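Long-range contacts in threonine synthase (Brucella melitensis bv. 1, PDB 4F4F), which probably catalyses the pyridoxal-phosphate-dependent conversion of O-phospho-L-homoserine and water into L-threonine and phosphate, the last step of threonine biosynthesis: residues Y8-G13 with G27-G32; M127-L132 with G158-T163; G136-I141 with N162-I167; Q280-T285 with E362-R367; R293-G298 with S357-E362. One frame throughout, in Å; residues are numbered along the deposited sequence.

Interaction 1: residues Y8-G13 with G27-G32; sequences YVSTRG and GLARDG
The guanidinium of R12 meets the backbone of G32 with one of its faces: G32 O stands over the centre of the plane, 3.4 Å from R12 CZ. In that plane, at the edge, R12 NH1 donates to a water at 2.8 Å, and the same water donates to D31 O, a second link through solvent. The chain of R12 is extended from CG to NE, which carries the group past the D31 carboxylate to the glycine beyond; R12 NE forms its salt bridge with E322 instead. Glycine suits position 32 because at its positive phi a CB would press on the carbonyl O of D31 and crowd R12 NH1.

The second flat group, the D31 carboxylate, is turned toward S10. S10 OG donates to D31 OD1 at 2.7 Å, on the syn lone pair of that oxygen. With OG anti to the backbone N (chi1 177°), the same hydroxyl can accept from R12 N at 3.0 Å, almost straight at 174°, an ST turn. A29 CB packs against S10 OG at 3.6 Å, and R12 CB lies 3.3 Å from D31 OD2.

The contact joins the end of strand 8-10 to the loop between helix 20-26 and strand 35-37. D31 also accepts from the backbone N of G33 and of E14. S10 OG, accepting from R12 N and donating to D31 OD1, ties the type I turn S10-G13 to the type I turn A29-G32, and the backbone N-H groups around the aspartate probably favour its charged form.

Interaction 2: residues M127-L132 with G158-T163; sequences MMDYVL and GGRDNT
D129 and N162 bring the two backbones to 5.5 Å between their CA atoms, where helix 117-134 passes the loop that follows helix 148-157. The helix offers a side chain to this loop, and the loop answers with successive backbone N-H groups. D161 N donates to D129 OD2 at 3.0 Å on the syn lone pair of that oxygen, while N162 N donates to D129 OD1 at 2.7 Å, on the syn side but 20° out of the carboxylate plane. Aspartate fits because it is short and has two acceptors for adjacent N-H groups. The loop held in this way leads directly into strand 163-170 of the parallel sheet, the second strand of a beta-alpha-beta unit that begins with strand 139-144. One turn further along the helix, L132 CD1 packs on T163 CG2 at 3.6 Å, the two side chains crossing at about a right angle. A water donates to D129 OD1 and accepts from T163 OG1, linking the polar branch of the threonine to the same carboxylate. The guanidinium of R160 is turned 85° from the carboxylate plane, and its NE stays 4.3 Å from D129 OD2, beyond a salt bridge. R160 NH2 bonds instead to A156 O at the end of helix 148-157.

Interaction 3: residues G136-I141 with N162-I167; sequences GERATI and NTDIFI
Strand residues A139, T140 and I141 pair in parallel with T163, D164 and I165, closing the beta-alpha-beta unit whose connecting helix is 148-157. Four backbone bonds zigzag between the strands. A139 N donates to N162 O at 2.9 Å and D164 N to A139 O at 3.2 Å; further on, I141 N meets D164 O at 2.8 Å and F166 N meets I141 O at 2.9 Å. Both are inner strands of a parallel five-stranded sheet. On one face I141 CG2 touches I165 CD1 at 3.8 Å; I141 packs on M128 of helix 117-134 and I165 on F157 of helix 148-157. On the other, covered by helix 455-465, T140 OG1 lies beside the backbone N (chi1 -59°) and bonds L219 O, which leaves the methyl anti to that N and sets T140 CG2 3.5 Å from F166 CE1. F166 in turn stacks on H191. At the entrance to the strands the R138 guanidinium lays one face over the backbone of N162, with N162 C 3.6 Å from R138 NH2. R138 NH2 also makes a long salt bridge to D164 OD2 and a bond to D161 O, while D164 OD1 pairs with R467.

Interaction 4: residues Q280-T285 with E362-R367; sequences QLIIAT and EFSAGR
Backbone hydrogen bonds join L281, I283 and T285 of strand 278-285 to S364 and G366 of its parallel edge neighbour 363-367, at 26° between the short segments. S364 N donates to L281 O at 3.1 Å and I283 N to S364 O at 2.8 Å, the latter nearly straight at 176°. G366 N bonds I283 O at 2.9 Å and T285 N bonds G366 O at 2.9 Å. Where the strands begin, a water accepts from L281 N and makes a weak bond to E362 O.

Apolar contacts gather on the face that carries L281, I283, F363 and A365. L281 and F363 lie side by side and point the same way, L281 CD1 coming 4.0 Å from F363 CE2. I283 CB meets the small A365 CB at 4.0 Å, and I283 also packs on I265, L291, L295 and on F262 of the cofactor site. At the far end T285 OG1 rests against the aliphatic R367 CG at 3.5 Å. R367 CG is anti to its own N (chi1 -170°), and the chain leads to a weak, long ion pair with D289.

Between the two strands the hydrogen bonds thus come from the main chain; the polar ends of Q280 and E362 turn to S404 and K272. Leucine, isoleucine, phenylalanine and alanine fill the face under helices 263-274 and 290-297, while I282 and A284 on the other meet helix 390-402.

Interaction 5: residues R293-G298 with S357-E362; sequences RTLESG and SAIRSE
R360 and L295 slide past each other in opposite directions, the arginine ending at the backbone of helix 290-297 and the leucine's CD1 at I359 and R360. The extended chain of R360 from CG to NE brings the guanidinium side-on to a single carbonyl. R360 NE donates to L295 O at 2.9 Å, in the plane of that carbonyl, and R360 NH2 reaches the same oxygen at 3.0 Å from 37° above the carbonyl plane. L295 O lies almost in the guanidinium plane, so the two bonds together restrict rotation of the group. The aliphatic part packs as well, R360 CG lying 4.0 Å from L295 CD1.

L295 O belongs to the last turn of helix 290-297. G298, the first residue to leave the helix, has a positive phi at which a CB would collide with the carbonyl O of S297. A positive group at such a C-terminal end would probably be favoured by the helix dipole. Helix 290-297 follows strand 278-285 and helix 353-362 runs directly into strand 363-367, so the contact packs two helices beside the edge of the mixed sheet; the short segments cross at -114°, with axes 10.1 Å apart.

Next to the arginine, on the apolar side of the contact, L295 and I359 cross at a slant, L295 CD1 touching the I359 methyl CG2 at 3.8 Å. I359 also packs on L324 and A328 of helix 321-328. Within the first helix, S297 OG donates to R293 O at 2.8 Å from the face of that carbonyl opposite to S297 N.

How the interactions relate
Along the chain, interaction 1 closes first, in the N-terminal family region; interactions 2 and 3 follow and end on the same stretch, and interaction 5 is nested inside the loop closed by interaction 4. Interactions 2 and 3, centres about 7 Å apart, share N162 and T163 and belong to the parallel sheet and its helices. Interactions 4 and 5, centres about 10 Å apart, share E362 and meet through L295, at the edge of the mixed sheet. The two pairs lie on opposite sides of the chain's centre, their centres 36 to 40 Å apart. Interaction 4 is nearer than interaction 5 to bound pyridoxal phosphate: the I283 side chain is about 8 Å away, that of L295 about 13 Å.

Interaction 1: residues Y8-G13 with G27-G32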
# COMPACT_ATOMS: atom_id res chain seq x y z
N TYR A 8 1.48 20.46 2.45
CA TYR A 8 1.42 19.46 1.43
C TYR A 8 1.07 20.13 0.12
O TYR A 8 0.14 20.93 0.06
CB TYR A 8 0.37 18.41 1.80
CG TYR A 8 0.87 17.51 2.91
CD1 TYR A 8 1.57 16.34 2.61
CD2 TYR A 8 0.66 17.82 4.26
CE1 TYR A 8 2.07 15.51 3.62
CE2 TYR A 8 1.18 17.02 5.28
CZ TYR A 8 1.87 15.86 4.96
OH TYR A 8 2.38 15.03 5.95
N VAL A 9 1.83 19.81 -0.92
CA VAL A 9 1.69 20.41 -2.23
C VAL A 9 1.35 19.31 -3.27
O VAL A 9 1.68 18.14 -3.06
CB VAL A 9 2.97 21.18 -2.66
CG1 VAL A 9 3.29 22.28 -1.61
CG2 VAL A 9 4.14 20.22 -2.89
N SER A 10 0.70 19.70 -4.37
CA SER A 10 0.38 18.75 -5.42
C SER A 10 1.50 18.59 -6.42
O SER A 10 2.15 19.57 -6.84
CB SER A 10 -0.88 19.23 -6.19
OG SER A 10 -1.17 18.37 -7.25
N THR A 11 1.66 17.37 -6.88
CA THR A 11 2.49 17.10 -8.03
C THR A 11 2.16 17.90 -9.31
O THR A 11 3.01 17.95 -10.21
CB THR A 11 2.49 15.61 -8.38
OG1 THR A 11 1.15 15.17 -8.64
CG2 THR A 11 3.17 14.75 -7.23
N ARG A 12 0.96 18.47 -9.43
CA ARG A 12 0.59 19.20 -10.64
C ARG A 12 0.58 20.71 -10.43
O ARG A 12 0.21 21.49 -11.32
CB ARG A 12 -0.73 18.66 -11.23
CG ARG A 12 -0.49 17.22 -11.73
CD ARG A 12 -1.60 16.62 -12.60
NE ARG A 12 -1.47 15.16 -12.60
CZ ARG A 12 -2.27 14.33 -13.25
NH1 ARG A 12 -3.30 14.82 -13.95
NH2 ARG A 12 -2.08 13.02 -13.17
N GLY A 13 1.01 21.12 -9.24
CA GLY A 13 1.37 22.52 -8.94
C GLY A 13 0.30 23.60 -8.82
O GLY A 13 0.66 24.77 -8.67
N GLY A 27 -7.57 13.58 -0.19
CA GLY A 27 -7.16 12.48 -1.09
C GLY A 27 -6.41 13.01 -2.33
O GLY A 27 -5.33 13.61 -2.20
N LEU A 28 -6.97 12.80 -3.53
CA LEU A 28 -6.45 13.38 -4.80
C LEU A 28 -6.62 14.90 -4.93
O LEU A 28 -7.70 15.40 -4.67
CB LEU A 28 -7.23 12.81 -5.96
CG LEU A 28 -6.71 13.16 -7.36
CD1 LEU A 28 -5.57 12.22 -7.80
CD2 LEU A 28 -7.83 13.07 -8.36
N ALA A 29 -5.60 15.64 -5.40
CA ALA A 29 -5.68 17.09 -5.39
C ALA A 29 -6.66 17.66 -6.45
O ALA A 29 -6.94 17.03 -7.47
CB ALA A 29 -4.28 17.73 -5.52
N ARG A 30 -7.17 18.85 -6.18
CA ARG A 30 -8.05 19.66 -7.10
C ARG A 30 -7.53 19.74 -8.53
O ARG A 30 -8.33 19.82 -9.49
CB ARG A 30 -8.18 21.09 -6.55
CG ARG A 30 -9.20 21.97 -7.29
CD ARG A 30 -9.36 23.33 -6.60
NE ARG A 30 -10.38 24.18 -7.22
CZ ARG A 30 -10.25 24.86 -8.35
NH1 ARG A 30 -9.15 24.80 -9.09
NH2 ARG A 30 -11.25 25.59 -8.78
N ASP A 31 -6.21 19.73 -8.70
CA ASP A 31 -5.61 19.84 -10.03
C ASP A 31 -5.34 18.47 -10.66
O ASP A 31 -4.67 18.37 -11.66
CB ASP A 31 -4.33 20.68 -10.01
CG ASP A 31 -3.22 20.06 -9.15
OD1 ASP A 31 -3.40 18.97 -8.56
OD2 ASP A 31 -2.17 20.72 -9.05
N GLY A 32 -5.83 17.41 -10.04
CA GLY A 32 -5.61 16.09 -10.55
C GLY A 32 -4.33 15.41 -10.09
O GLY A 32 -4.12 14.26 -10.38
O HOH W 1 -4.80 17.17 -14.15

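Interaction 2: residues M127-L132 with G158-T163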
# COMPACT_ATOMS: atom_id res chain seq x y z
N MET A 127 -6.45 7.58 12.14
CA MET A 127 -6.14 8.99 11.93
C MET A 127 -7.37 9.69 11.36
O MET A 127 -7.73 10.78 11.78
CB MET A 127 -4.94 9.16 10.97
CG MET A 127 -3.64 8.66 11.58
SD MET A 127 -2.19 9.16 10.68
CE MET A 127 -2.41 8.38 9.06
N MET A 128 -8.00 9.05 10.37
CA MET A 128 -9.18 9.61 9.74
C MET A 128 -10.31 9.75 10.76
O MET A 128 -11.00 10.75 10.78
CB MET A 128 -9.63 8.78 8.55
CG MET A 128 -10.82 9.40 7.81
SD MET A 128 -11.35 8.45 6.34
CE MET A 128 -9.81 8.27 5.44
N ASP A 129 -10.49 8.75 11.62
CA ASP A 129 -11.56 8.80 12.65
C ASP A 129 -11.36 10.02 13.57
O ASP A 129 -12.32 10.71 13.94
CB ASP A 129 -11.51 7.51 13.46
CG ASP A 129 -12.87 7.02 13.89
OD1 ASP A 129 -13.84 7.07 13.10
OD2 ASP A 129 -12.95 6.47 14.99
N TYR A 130 -10.11 10.30 13.89
CA TYR A 130 -9.73 11.39 14.76
C TYR A 130 -9.98 12.73 14.06
O TYR A 130 -10.58 13.64 14.65
CB TYR A 130 -8.27 11.28 15.23
CG TYR A 130 -7.88 12.45 16.08
CD1 TYR A 130 -7.35 13.59 15.48
CD2 TYR A 130 -8.12 12.47 17.45
CE1 TYR A 130 -7.01 14.69 16.25
CE2 TYR A 130 -7.80 13.58 18.22
CZ TYR A 130 -7.25 14.69 17.60
OH TYR A 130 -6.93 15.83 18.32
N VAL A 131 -9.53 12.86 12.81
CA VAL A 131 -9.73 14.11 12.07
C VAL A 131 -11.22 14.44 11.87
O VAL A 131 -11.65 15.60 12.05
CB VAL A 131 -9.00 14.07 10.71
CG1 VAL A 131 -9.46 15.21 9.83
CG2 VAL A 131 -7.49 14.03 10.94
N LEU A 132 -12.02 13.43 11.49
CA LEU A 132 -13.46 13.58 11.35
C LEU A 132 -14.11 14.03 12.67
O LEU A 132 -14.87 14.98 12.67
CB LEU A 132 -14.10 12.26 10.87
CG LEU A 132 -13.76 11.79 9.43
CD1 LEU A 132 -14.25 10.36 9.20
CD2 LEU A 132 -14.38 12.73 8.38
N GLY A 158 -13.61 -1.22 10.28
CA GLY A 158 -14.53 -1.93 11.16
C GLY A 158 -14.41 -1.39 12.58
O GLY A 158 -13.33 -1.39 13.21
N GLY A 159 -15.50 -0.88 13.10
CA GLY A 159 -15.50 -0.48 14.49
C GLY A 159 -14.97 0.90 14.73
O GLY A 159 -14.90 1.30 15.88
N ARG A 160 -14.64 1.66 13.69
CA ARG A 160 -14.32 3.05 13.88
C ARG A 160 -15.64 3.79 14.23
O ARG A 160 -16.75 3.31 13.90
CB ARG A 160 -13.60 3.67 12.66
CG ARG A 160 -12.31 2.97 12.21
CD ARG A 160 -11.09 3.22 13.08
NE ARG A 160 -11.21 2.61 14.41
CZ ARG A 160 -10.93 1.34 14.70
NH1 ARG A 160 -11.06 0.93 15.95
NH2 ARG A 160 -10.50 0.47 13.76
N ASP A 161 -15.52 4.92 14.91
CA ASP A 161 -16.69 5.64 15.38
C ASP A 161 -17.36 6.50 14.28
O ASP A 161 -18.58 6.61 14.25
CB ASP A 161 -16.32 6.52 16.59
CG ASP A 161 -15.71 5.71 17.76
OD1 ASP A 161 -16.04 4.50 17.94
OD2 ASP A 161 -14.92 6.30 18.53
N ASN A 162 -16.56 7.10 13.40
CA ASN A 162 -17.05 8.18 12.53
C ASN A 162 -17.20 7.81 11.04
O ASN A 162 -17.46 8.69 10.21
CB ASN A 162 -16.16 9.42 12.70
CG ASN A 162 -16.18 9.92 14.14
OD1 ASN A 162 -15.14 10.11 14.78
ND2 ASN A 162 -17.34 10.07 14.66
N THR A 163 -17.07 6.51 10.74
CA THR A 163 -17.13 5.99 9.37
C THR A 163 -18.02 4.76 9.29
O THR A 163 -18.27 4.08 10.30
CB THR A 163 -15.73 5.63 8.82
OG1 THR A 163 -15.09 4.68 9.68
CG2 THR A 163 -14.87 6.89 8.68
O HOH W 2 -12.63 6.01 10.56
O HOH W 3 -10.68 5.16 16.09

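Interaction 3: residues G136-I141 with N162-I167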
# COMPACT_ATOMS: atom_id res chain seq x y z
N GLY A 136 -16.38 17.40 13.69
CA GLY A 136 -17.80 17.08 13.82
C GLY A 136 -18.41 16.49 12.57
O GLY A 136 -19.59 16.73 12.25
N GLU A 137 -17.59 15.72 11.84
CA GLU A 137 -18.01 15.12 10.59
C GLU A 137 -17.99 13.62 10.69
O GLU A 137 -17.42 13.03 11.64
CB GLU A 137 -17.09 15.54 9.44
CG GLU A 137 -17.34 16.95 8.95
CD GLU A 137 -16.29 17.41 7.97
OE1 GLU A 137 -15.61 16.54 7.41
OE2 GLU A 137 -16.13 18.63 7.78
N ARG A 138 -18.60 13.00 9.69
CA ARG A 138 -18.59 11.57 9.51
C ARG A 138 -18.22 11.35 8.05
O ARG A 138 -18.18 12.30 7.26
CB ARG A 138 -19.97 10.98 9.82
CG ARG A 138 -20.51 11.37 11.20
CD ARG A 138 -21.74 10.57 11.59
NE ARG A 138 -21.43 9.17 11.40
CZ ARG A 138 -20.89 8.37 12.32
NH1 ARG A 138 -20.64 8.81 13.55
NH2 ARG A 138 -20.60 7.12 12.00
N ALA A 139 -17.92 10.11 7.71
CA ALA A 139 -17.65 9.76 6.30
C ALA A 139 -18.25 8.40 5.94
O ALA A 139 -18.37 7.53 6.79
CB ALA A 139 -16.16 9.76 6.01
N THR A 140 -18.57 8.23 4.66
CA THR A 140 -19.03 6.98 4.11
C THR A 140 -17.90 6.52 3.17
O THR A 140 -17.66 7.13 2.14
CB THR A 140 -20.36 7.17 3.34
OG1 THR A 140 -21.36 7.71 4.22
CG2 THR A 140 -20.84 5.84 2.74
N ILE A 141 -17.16 5.50 3.60
CA ILE A 141 -16.04 4.94 2.81
C ILE A 141 -16.60 3.98 1.79
O ILE A 141 -17.36 3.07 2.15
CB ILE A 141 -15.02 4.19 3.68
CG1 ILE A 141 -14.58 5.05 4.90
CG2 ILE A 141 -13.83 3.71 2.82
CD1 ILE A 141 -13.73 6.25 4.56
N ASN A 162 -16.56 7.10 13.40
CA ASN A 162 -17.05 8.18 12.53
C ASN A 162 -17.20 7.81 11.04
O ASN A 162 -17.46 8.69 10.21
CB ASN A 162 -16.16 9.42 12.70
CG ASN A 162 -16.18 9.92 14.14
OD1 ASN A 162 -15.14 10.11 14.78
ND2 ASN A 162 -17.34 10.07 14.66
N THR A 163 -17.07 6.51 10.74
CA THR A 163 -17.13 5.99 9.37
C THR A 163 -18.02 4.76 9.29
O THR A 163 -18.27 4.08 10.30
CB THR A 163 -15.73 5.63 8.82
OG1 THR A 163 -15.09 4.68 9.68
CG2 THR A 163 -14.87 6.89 8.68
N ASP A 164 -18.60 4.58 8.10
CA ASP A 164 -19.29 3.35 7.69
C ASP A 164 -18.60 2.99 6.36
O ASP A 164 -18.30 3.88 5.54
CB ASP A 164 -20.79 3.58 7.48
CG ASP A 164 -21.50 3.99 8.77
OD1 ASP A 164 -21.64 3.13 9.65
OD2 ASP A 164 -21.87 5.17 8.93
N ILE A 165 -18.32 1.72 6.18
CA ILE A 165 -17.60 1.27 5.02
C ILE A 165 -18.41 0.28 4.19
O ILE A 165 -19.07 -0.63 4.74
CB ILE A 165 -16.21 0.71 5.41
CG1 ILE A 165 -15.40 0.31 4.16
CG2 ILE A 165 -16.39 -0.44 6.37
CD1 ILE A 165 -13.89 0.20 4.30
N PHE A 166 -18.42 0.52 2.88
CA PHE A 166 -19.12 -0.29 1.92
C PHE A 166 -18.09 -0.73 0.86
O PHE A 166 -17.47 0.10 0.20
CB PHE A 166 -20.26 0.50 1.24
CG PHE A 166 -21.25 1.08 2.21
CD1 PHE A 166 -20.89 2.17 3.00
CD2 PHE A 166 -22.50 0.53 2.38
CE1 PHE A 166 -21.79 2.69 3.93
CE2 PHE A 166 -23.39 1.04 3.29
CZ PHE A 166 -23.05 2.13 4.06
N ILE A 167 -17.90 -2.04 0.75
CA ILE A 167 -17.01 -2.62 -0.24
C ILE A 167 -17.83 -3.49 -1.18
O ILE A 167 -18.56 -4.42 -0.74
CB ILE A 167 -15.93 -3.47 0.42
CG1 ILE A 167 -15.01 -2.61 1.32
CG2 ILE A 167 -15.16 -4.24 -0.67
CD1 ILE A 167 -14.20 -1.52 0.62
O HOH W 4 -20.65 7.28 9.07

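Interaction 4: residues Q280-T285 with E362-R367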
# COMPACT_ATOMS: atom_id res chain seq x y z
N GLN A 280 20.52 0.64 -2.36
CA GLN A 280 19.63 0.42 -3.49
C GLN A 280 18.18 0.36 -3.05
O GLN A 280 17.87 -0.20 -1.97
CB GLN A 280 19.94 -0.91 -4.15
CG GLN A 280 21.27 -0.99 -4.90
CD GLN A 280 21.46 -2.36 -5.56
OE1 GLN A 280 21.84 -3.33 -4.90
NE2 GLN A 280 21.18 -2.44 -6.84
N LEU A 281 17.32 0.92 -3.90
CA LEU A 281 15.90 0.67 -3.85
C LEU A 281 15.56 -0.06 -5.15
O LEU A 281 15.86 0.45 -6.25
CB LEU A 281 15.11 1.99 -3.74
CG LEU A 281 15.20 2.77 -2.44
CD1 LEU A 281 14.67 4.19 -2.63
CD2 LEU A 281 14.42 2.04 -1.33
N ILE A 282 15.03 -1.27 -5.05
CA ILE A 282 14.85 -2.11 -6.25
C ILE A 282 13.37 -2.40 -6.40
O ILE A 282 12.71 -2.91 -5.47
CB ILE A 282 15.68 -3.42 -6.14
CG1 ILE A 282 17.15 -3.09 -5.90
CG2 ILE A 282 15.50 -4.25 -7.41
CD1 ILE A 282 18.09 -4.31 -5.82
N ILE A 283 12.85 -2.07 -7.57
CA ILE A 283 11.47 -2.30 -7.94
C ILE A 283 11.39 -3.71 -8.49
O ILE A 283 12.12 -4.04 -9.44
CB ILE A 283 11.02 -1.30 -9.06
CG1 ILE A 283 11.23 0.18 -8.64
CG2 ILE A 283 9.60 -1.61 -9.50
CD1 ILE A 283 11.38 1.18 -9.79
N ALA A 284 10.51 -4.53 -7.94
CA ALA A 284 10.34 -5.89 -8.44
C ALA A 284 8.92 -6.03 -9.02
O ALA A 284 7.93 -5.77 -8.33
CB ALA A 284 10.56 -6.92 -7.33
N THR A 285 8.83 -6.43 -10.29
CA THR A 285 7.57 -6.47 -10.99
C THR A 285 7.30 -7.91 -11.44
O THR A 285 8.21 -8.74 -11.52
CB THR A 285 7.57 -5.56 -12.26
OG1 THR A 285 8.19 -6.27 -13.37
CG2 THR A 285 8.28 -4.22 -11.97
N GLU A 362 18.97 6.28 -8.17
CA GLU A 362 18.49 5.80 -6.89
C GLU A 362 17.66 4.50 -6.94
O GLU A 362 17.48 3.85 -5.89
CB GLU A 362 17.67 6.91 -6.22
CG GLU A 362 18.44 8.22 -6.09
CD GLU A 362 17.73 9.14 -5.12
OE1 GLU A 362 17.12 10.12 -5.56
OE2 GLU A 362 17.72 8.84 -3.92
N PHE A 363 17.19 4.13 -8.12
CA PHE A 363 16.29 2.98 -8.30
C PHE A 363 16.84 2.07 -9.38
O PHE A 363 17.48 2.53 -10.33
CB PHE A 363 14.87 3.42 -8.75
CG PHE A 363 14.11 4.22 -7.74
CD1 PHE A 363 14.30 5.59 -7.64
CD2 PHE A 363 13.21 3.61 -6.88
CE1 PHE A 363 13.64 6.34 -6.69
CE2 PHE A 363 12.50 4.35 -5.94
CZ PHE A 363 12.72 5.71 -5.85
N SER A 364 16.60 0.77 -9.23
CA SER A 364 16.64 -0.15 -10.36
C SER A 364 15.40 -1.06 -10.31
O SER A 364 14.57 -0.94 -9.43
CB SER A 364 17.95 -0.92 -10.44
OG SER A 364 18.21 -1.53 -9.24
N ALA A 365 15.27 -1.92 -11.31
CA ALA A 365 14.05 -2.67 -11.53
C ALA A 365 14.33 -3.99 -12.17
O ALA A 365 15.25 -4.11 -13.00
CB ALA A 365 13.11 -1.88 -12.42
N GLY A 366 13.56 -4.99 -11.78
CA GLY A 366 13.58 -6.25 -12.51
C GLY A 366 12.22 -6.90 -12.45
O GLY A 366 11.31 -6.44 -11.73
N ARG A 367 12.12 -7.98 -13.20
CA ARG A 367 10.90 -8.68 -13.43
C ARG A 367 11.06 -10.15 -13.08
O ARG A 367 12.16 -10.69 -13.17
CB ARG A 367 10.59 -8.55 -14.91
CG ARG A 367 9.24 -9.00 -15.34
CD ARG A 367 9.15 -9.06 -16.87
NE ARG A 367 10.07 -10.05 -17.43
CZ ARG A 367 10.21 -10.31 -18.73
NH1 ARG A 367 9.48 -9.67 -19.63
NH2 ARG A 367 11.08 -11.24 -19.12
O HOH W 5 18.86 1.39 -6.47

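Interaction 5: residues R293-G298 with S357-E362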
# COMPACT_ATOMS: atom_id res chain seq x y z
N ARG A 293 10.34 -1.72 -17.73
CA ARG A 293 10.56 -1.15 -19.05
C ARG A 293 10.89 0.33 -18.97
O ARG A 293 11.70 0.85 -19.76
CB ARG A 293 9.37 -1.36 -19.97
CG ARG A 293 9.15 -2.84 -20.31
CD ARG A 293 7.96 -3.03 -21.24
NE ARG A 293 6.63 -2.96 -20.61
CZ ARG A 293 5.75 -1.97 -20.76
NH1 ARG A 293 6.09 -0.87 -21.45
NH2 ARG A 293 4.55 -2.04 -20.20
N THR A 294 10.25 1.03 -18.04
CA THR A 294 10.50 2.45 -17.85
C THR A 294 11.93 2.69 -17.41
O THR A 294 12.59 3.55 -17.95
CB THR A 294 9.51 3.10 -16.83
OG1 THR A 294 8.19 3.02 -17.36
CG2 THR A 294 9.88 4.57 -16.61
N LEU A 295 12.41 1.94 -16.43
CA LEU A 295 13.80 2.13 -16.01
C LEU A 295 14.80 1.77 -17.15
O LEU A 295 15.86 2.40 -17.27
CB LEU A 295 14.15 1.36 -14.72
CG LEU A 295 13.82 1.98 -13.34
CD1 LEU A 295 14.99 2.86 -12.92
CD2 LEU A 295 12.48 2.71 -13.29
N GLU A 296 14.47 0.76 -17.95
CA GLU A 296 15.36 0.35 -19.04
C GLU A 296 15.43 1.40 -20.15
O GLU A 296 16.51 1.66 -20.72
CB GLU A 296 14.87 -0.93 -19.69
CG GLU A 296 14.89 -2.17 -18.83
CD GLU A 296 14.30 -3.38 -19.55
OE1 GLU A 296 13.41 -3.23 -20.43
OE2 GLU A 296 14.74 -4.49 -19.23
N SER A 297 14.27 1.95 -20.52
CA SER A 297 14.16 2.75 -21.74
C SER A 297 13.77 4.21 -21.54
O SER A 297 13.93 5.02 -22.44
CB SER A 297 13.13 2.10 -22.67
OG SER A 297 11.83 2.28 -22.15
N GLY A 298 13.18 4.52 -20.40
CA GLY A 298 12.51 5.81 -20.24
C GLY A 298 11.07 5.88 -20.76
O GLY A 298 10.39 6.88 -20.56
N SER A 357 17.86 10.03 -15.53
CA SER A 357 19.12 9.77 -14.82
C SER A 357 18.95 9.87 -13.33
O SER A 357 19.54 9.07 -12.59
CB SER A 357 20.22 10.76 -15.23
OG SER A 357 20.60 10.56 -16.56
N ALA A 358 18.16 10.85 -12.87
CA ALA A 358 17.93 10.98 -11.44
C ALA A 358 17.22 9.73 -10.90
O ALA A 358 17.54 9.26 -9.82
CB ALA A 358 17.13 12.22 -11.12
N ILE A 359 16.26 9.19 -11.66
CA ILE A 359 15.55 7.99 -11.22
C ILE A 359 16.52 6.83 -11.16
O ILE A 359 16.60 6.10 -10.16
CB ILE A 359 14.33 7.68 -12.13
CG1 ILE A 359 13.23 8.72 -11.87
CG2 ILE A 359 13.82 6.27 -11.86
CD1 ILE A 359 12.19 8.85 -12.98
N ARG A 360 17.33 6.70 -12.21
CA ARG A 360 18.25 5.57 -12.29
C ARG A 360 19.38 5.61 -11.24
O ARG A 360 19.96 4.56 -10.90
CB ARG A 360 18.85 5.47 -13.67
CG ARG A 360 17.86 5.05 -14.73
CD ARG A 360 18.48 5.31 -16.10
NE ARG A 360 17.74 4.63 -17.15
CZ ARG A 360 17.87 4.87 -18.45
NH1 ARG A 360 18.71 5.80 -18.88
NH2 ARG A 360 17.13 4.19 -19.31
N SER A 361 19.68 6.82 -10.76
CA SER A 361 20.70 6.98 -9.75
C SER A 361 20.28 6.43 -8.40
O SER A 361 21.14 6.16 -7.56
CB SER A 361 21.11 8.46 -9.61
OG SER A 361 20.20 9.17 -8.83
N GLU A 362 18.97 6.28 -8.17
CA GLU A 362 18.49 5.80 -6.89
C GLU A 362 17.66 4.50 -6.94
O GLU A 362 17.48 3.85 -5.89
CB GLU A 362 17.67 6.91 -6.22
CG GLU A 362 18.44 8.22 -6.09
CD GLU A 362 17.73 9.14 -5.12
OE1 GLU A 362 17.12 10.12 -5.56
OE2 GLU A 362 17.72 8.84 -3.92